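Local coordinates for protein acetylxylan esterase / glucomannan deacetylase (Cellvibrio japonicus, PDB 2W9X) that removes acetyl groups from plant cell wall polysaccharides, deacetylating glucomannan in strong preference to xylan, at residues B[33-38]-B[193-198]; B[184-187]-B[191-194]. One frame throughout, in Å; residues are numbered along the deposited sequence.

Contact 1 of 2, residues B[33-38]-B[193-198]; sequences GGRVLV and QINASS
G34 and R35 meet Q193 and N195 in a buried contact between the two domains: the turn joining strands 31-33 and 37-39 of the N-terminal β-domain reaches strand 191-196, one edge of the five-stranded parallel sheet in the SGNH-hydrolase (α/β) domain. The backbones come nearest where CA of G34 lies 4.5 Å from CA of Q193, and CG of Q193 packs 3.7 Å from CA of G34. At the positive phi of G34 (91°) a CB would press on the carbonyl O of G33, so the backbone shape by itself calls for glycine.

R35 does most of the reaching. Its chain stays extended from CG to NE, with CG beside the backbone N (chi1 -73°), and crosses the N195 side chain at about a right angle. CD lies 3.3 Å from OD1 of N195, while ND2 of N195 sits over one face of the guanidinium, 3.2 Å above the plane and displaced toward its rim. The two planes are 35° apart. NE of R35 and ND2 of N195 are both donors, close but not bonded to each other; ND2 is hydrogen-bonded to OE2 of E146. The far end of R35 is held elsewhere: NH1 bonds the Y219 carbonyl, and the cation lies against the rings of Y219 and W52. Between the segments, a single water accepts from the backbone N of R35 at 2.8 Å and donates to OD1 of N195 at 2.9 Å.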
loop_
_atom_site.group_PDB
_atom_site.type_symbol
_atom_site.label_atom_id
_atom_site.label_comp_id
_atom_site.label_asym_id
_atom_site.label_seq_id
_atom_site.Cartn_x
_atom_site.Cartn_y
_atom_site.Cartn_z
ATOM N N GLY B 33 -7.712 23.912 14.472
ATOM C CA GLY B 33 -7.575 22.891 13.453
ATOM C C GLY B 33 -7.849 23.446 12.068
ATOM O O GLY B 33 -8.800 24.204 11.864
ATOM N N GLY B 34 -7.004 23.073 11.111
ATOM C CA GLY B 34 -7.201 23.502 9.741
ATOM C C GLY B 34 -6.468 24.792 9.444
ATOM O O GLY B 34 -5.969 25.475 10.363
ATOM N N ARG B 35 -6.402 25.108 8.152
ATOM C CA ARG B 35 -5.677 26.262 7.650
ATOM C C ARG B 35 -6.434 27.533 7.984
ATOM O O ARG B 35 -7.588 27.700 7.604
ATOM C CB ARG B 35 -5.458 26.151 6.140
ATOM C CG ARG B 35 -4.432 25.121 5.759
ATOM C CD ARG B 35 -4.313 25.024 4.262
ATOM N NE ARG B 35 -3.215 24.147 3.872
ATOM C CZ ARG B 35 -2.871 23.900 2.614
ATOM N NH1 ARG B 35 -3.540 24.462 1.611
ATOM N NH2 ARG B 35 -1.845 23.100 2.363
ATOM N N VAL B 36 -5.761 28.425 8.701
ATOM C CA VAL B 36 -6.360 29.656 9.183
ATOM C C VAL B 36 -5.331 30.769 9.045
ATOM O O VAL B 36 -4.164 30.595 9.411
ATOM C CB VAL B 36 -6.819 29.505 10.665
ATOM C CG1 VAL B 36 -7.050 30.842 11.301
ATOM C CG2 VAL B 36 -8.082 28.668 10.768
ATOM N N LEU B 37 -5.762 31.893 8.481
ATOM C CA LEU B 37 -4.969 33.106 8.449
ATOM C C LEU B 37 -5.206 33.835 9.777
ATOM O O LEU B 37 -6.311 34.340 10.027
ATOM C CB LEU B 37 -5.402 33.997 7.277
ATOM C CG LEU B 37 -4.411 34.915 6.535
ATOM C CD1 LEU B 37 -5.110 36.192 6.099
ATOM C CD2 LEU B 37 -3.126 35.234 7.315
ATOM N N VAL B 38 -4.186 33.856 10.636
ATOM C CA VAL B 38 -4.274 34.560 11.923
ATOM C C VAL B 38 -3.711 35.970 11.790
ATOM O O VAL B 38 -2.557 36.155 11.403
ATOM C CB VAL B 38 -3.589 33.779 13.100
ATOM C CG1 VAL B 38 -4.158 32.362 13.219
ATOM C CG2 VAL B 38 -2.073 33.712 12.934
ATOM N N GLN B 193 -6.424 18.454 8.962
ATOM C CA GLN B 193 -6.674 19.457 7.938
ATOM C C GLN B 193 -7.364 18.758 6.770
ATOM O O GLN B 193 -6.946 17.676 6.363
ATOM C CB GLN B 193 -5.358 20.096 7.471
ATOM C CG GLN B 193 -4.714 21.024 8.508
ATOM C CD GLN B 193 -3.689 21.974 7.891
ATOM O OE1 GLN B 193 -3.104 22.812 8.584
ATOM N NE2 GLN B 193 -3.462 21.840 6.582
ATOM N N ILE B 194 -8.430 19.372 6.257
ATOM C CA ILE B 194 -9.173 18.856 5.098
ATOM C C ILE B 194 -8.996 19.853 3.957
ATOM O O ILE B 194 -9.792 20.765 3.769
ATOM C CB ILE B 194 -10.686 18.619 5.392
ATOM C CG1 ILE B 194 -10.895 17.862 6.720
ATOM C CG2 ILE B 194 -11.375 17.921 4.205
ATOM C CD1 ILE B 194 -10.311 16.422 6.766
ATOM N N ASN B 195 -7.931 19.668 3.195
ATOM C CA ASN B 195 -7.648 20.552 2.079
ATOM C C ASN B 195 -8.226 19.969 0.798
ATOM O O ASN B 195 -7.537 19.328 0.001
ATOM C CB ASN B 195 -6.149 20.807 2.006
ATOM C CG ASN B 195 -5.642 21.497 3.250
ATOM O OD1 ASN B 195 -6.296 22.412 3.772
ATOM N ND2 ASN B 195 -4.498 21.050 3.758
ATOM N N ALA B 196 -9.525 20.179 0.646
ATOM C CA ALA B 196 -10.285 19.655 -0.466
ATOM C C ALA B 196 -11.172 20.754 -1.032
ATOM O O ALA B 196 -11.571 21.653 -0.319
ATOM C CB ALA B 196 -11.147 18.472 -0.002
ATOM N N SER B 197 -11.511 20.643 -2.310
ATOM C CA SER B 197 -12.379 21.606 -2.957
ATOM C C SER B 197 -13.129 20.859 -4.034
ATOM O O SER B 197 -12.520 20.089 -4.770
ATOM C CB SER B 197 -11.533 22.734 -3.577
ATOM O OG SER B 197 -12.356 23.790 -4.031
ATOM N N SER B 198 -14.444 21.065 -4.104
ATOM C CA SER B 198 -15.315 20.288 -4.984
ATOM C C SER B 198 -15.083 20.548 -6.468
ATOM O O SER B 198 -14.957 21.692 -6.884
ATOM C CB SER B 198 -16.797 20.543 -4.655
ATOM O OG SER B 198 -17.129 20.092 -3.358
HETATM O O HOH W 1 -7.384 23.267 6.268
#

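Contact 2 of 2, residues B[184-187]-B[191-194]; sequences TAKA and DYQI
Y192 has the largest share of the buried surface, and its main partner is the methyl of A185 on the last turn of helix 180-187. CB of A185 points at the strand and comes within 3.4 Å of CD2 of Y192, a tight apolar touch. It also reaches CB of Y192 at 3.7 Å, so the methyl rests where the ring joins its stem and approaches the ring obliquely. The tyrosine's first torsion, chi1 55°, places CG between the backbone N and the carbonyl carbon. From there the ring runs beside the helix toward K186.

Helix and strand form the second half of a β-α-β crossover in the SGNH-hydrolase domain: the chain leaves strand 144-149, runs through helices 151-154 and 167-173 and then helix 180-187, and returns as strand 191-196, parallel to the first. A185 and Y192 both also touch I145 of that first strand.

The K186 chain, extended beyond CG, passes the phenol end of the ring with CE 3.7 Å from OH of Y192. Its ammonium continues to a salt bridge with E112. The phenol oxygen receives N-H groups from Q177 NE2 and R110 NH2; R110 and E112 both belong to strand 108-113 of the N-terminal β-domain.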
loop_
_atom_site.group_PDB
_atom_site.type_symbol
_atom_site.label_atom_id
_atom_site.label_comp_id
_atom_site.label_asym_id
_atom_site.label_seq_id
_atom_site.Cartn_x
_atom_site.Cartn_y
_atom_site.Cartn_z
ATOM N N THR B 184 -12.351 9.801 10.506
ATOM C CA THR B 184 -11.106 9.048 10.683
ATOM C C THR B 184 -10.177 9.677 11.742
ATOM O O THR B 184 -9.687 8.980 12.623
ATOM C CB THR B 184 -10.377 8.809 9.332
ATOM O OG1 THR B 184 -11.289 8.173 8.420
ATOM C CG2 THR B 184 -9.167 7.913 9.499
ATOM N N ALA B 185 -9.935 10.979 11.654
ATOM C CA ALA B 185 -9.054 11.655 12.605
ATOM C C ALA B 185 -9.545 11.501 14.061
ATOM O O ALA B 185 -8.758 11.284 14.980
ATOM C CB ALA B 185 -8.932 13.101 12.244
ATOM N N LYS B 186 -10.858 11.585 14.256
ATOM C CA LYS B 186 -11.447 11.507 15.601
ATOM C C LYS B 186 -11.300 10.137 16.268
ATOM O O LYS B 186 -11.165 10.054 17.502
ATOM C CB LYS B 186 -12.897 11.994 15.578
ATOM C CG LYS B 186 -12.977 13.530 15.454
ATOM C CD LYS B 186 -14.406 14.026 15.331
ATOM C CE LYS B 186 -14.447 15.539 15.355
ATOM N NZ LYS B 186 -15.855 16.041 15.246
ATOM N N ALA B 187 -11.283 9.071 15.459
ATOM C CA ALA B 187 -11.062 7.712 15.978
ATOM C C ALA B 187 -9.651 7.540 16.551
ATOM O O ALA B 187 -9.414 6.661 17.382
ATOM C CB ALA B 187 -11.342 6.656 14.901
ATOM N N ASP B 191 -5.285 15.708 15.275
ATOM C CA ASP B 191 -5.677 16.945 14.628
ATOM C C ASP B 191 -5.750 16.726 13.123
ATOM O O ASP B 191 -5.096 15.824 12.587
ATOM C CB ASP B 191 -4.724 18.083 15.005
ATOM C CG ASP B 191 -5.027 18.647 16.370
ATOM O OD1 ASP B 191 -6.191 19.043 16.624
ATOM O OD2 ASP B 191 -4.101 18.671 17.198
ATOM N N TYR B 192 -6.580 17.501 12.434
ATOM C CA TYR B 192 -6.748 17.271 11.002
ATOM C C TYR B 192 -6.885 18.536 10.208
ATOM O O TYR B 192 -7.382 19.545 10.713
ATOM C CB TYR B 192 -7.948 16.340 10.701
ATOM C CG TYR B 192 -9.294 16.778 11.273
ATOM C CD1 TYR B 192 -10.181 17.559 10.527
ATOM C CD2 TYR B 192 -9.696 16.370 12.552
ATOM C CE1 TYR B 192 -11.420 17.948 11.050
ATOM C CE2 TYR B 192 -10.938 16.731 13.073
ATOM C CZ TYR B 192 -11.790 17.513 12.324
ATOM O OH TYR B 192 -13.000 17.866 12.868
ATOM N N GLN B 193 -6.424 18.454 8.962
ATOM C CA GLN B 193 -6.674 19.457 7.938
ATOM C C GLN B 193 -7.364 18.758 6.770
ATOM O O GLN B 193 -6.946 17.676 6.363
ATOM C CB GLN B 193 -5.358 20.096 7.471
ATOM C CG GLN B 193 -4.714 21.024 8.508
ATOM C CD GLN B 193 -3.689 21.974 7.891
ATOM O OE1 GLN B 193 -3.104 22.812 8.584
ATOM N NE2 GLN B 193 -3.462 21.840 6.582
ATOM N N ILE B 194 -8.430 19.372 6.257
ATOM C CA ILE B 194 -9.173 18.856 5.098
ATOM C C ILE B 194 -8.996 19.853 3.957
ATOM O O ILE B 194 -9.792 20.765 3.769
ATOM C CB ILE B 194 -10.686 18.619 5.392
ATOM C CG1 ILE B 194 -10.895 17.862 6.720
ATOM C CG2 ILE B 194 -11.375 17.921 4.205
ATOM C CD1 ILE B 194 -10.311 16.422 6.766
#

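Overall arrangement
After strand 31-33 the chain makes the turn within 33-38, then runs through the rest of the β-domain before entering the parallel sheet at strand 144-149. Contact 1 closes this long loop of 154 residues, when strand 191-196 meets the early turn. Contact 2 closes a far shorter one, with only three residues between its segments on helix 180-187 and the same strand; it nests inside the first, and the two finish on overlapping residues, Q193 and I194. Their centres are 12 Å apart. Q193 and N195 face the turn of the N-terminal domain; Y192 meets helix 180-187, though its hydroxyl also reaches R110 of the N-terminal domain, making strand 191-196 common to both connections.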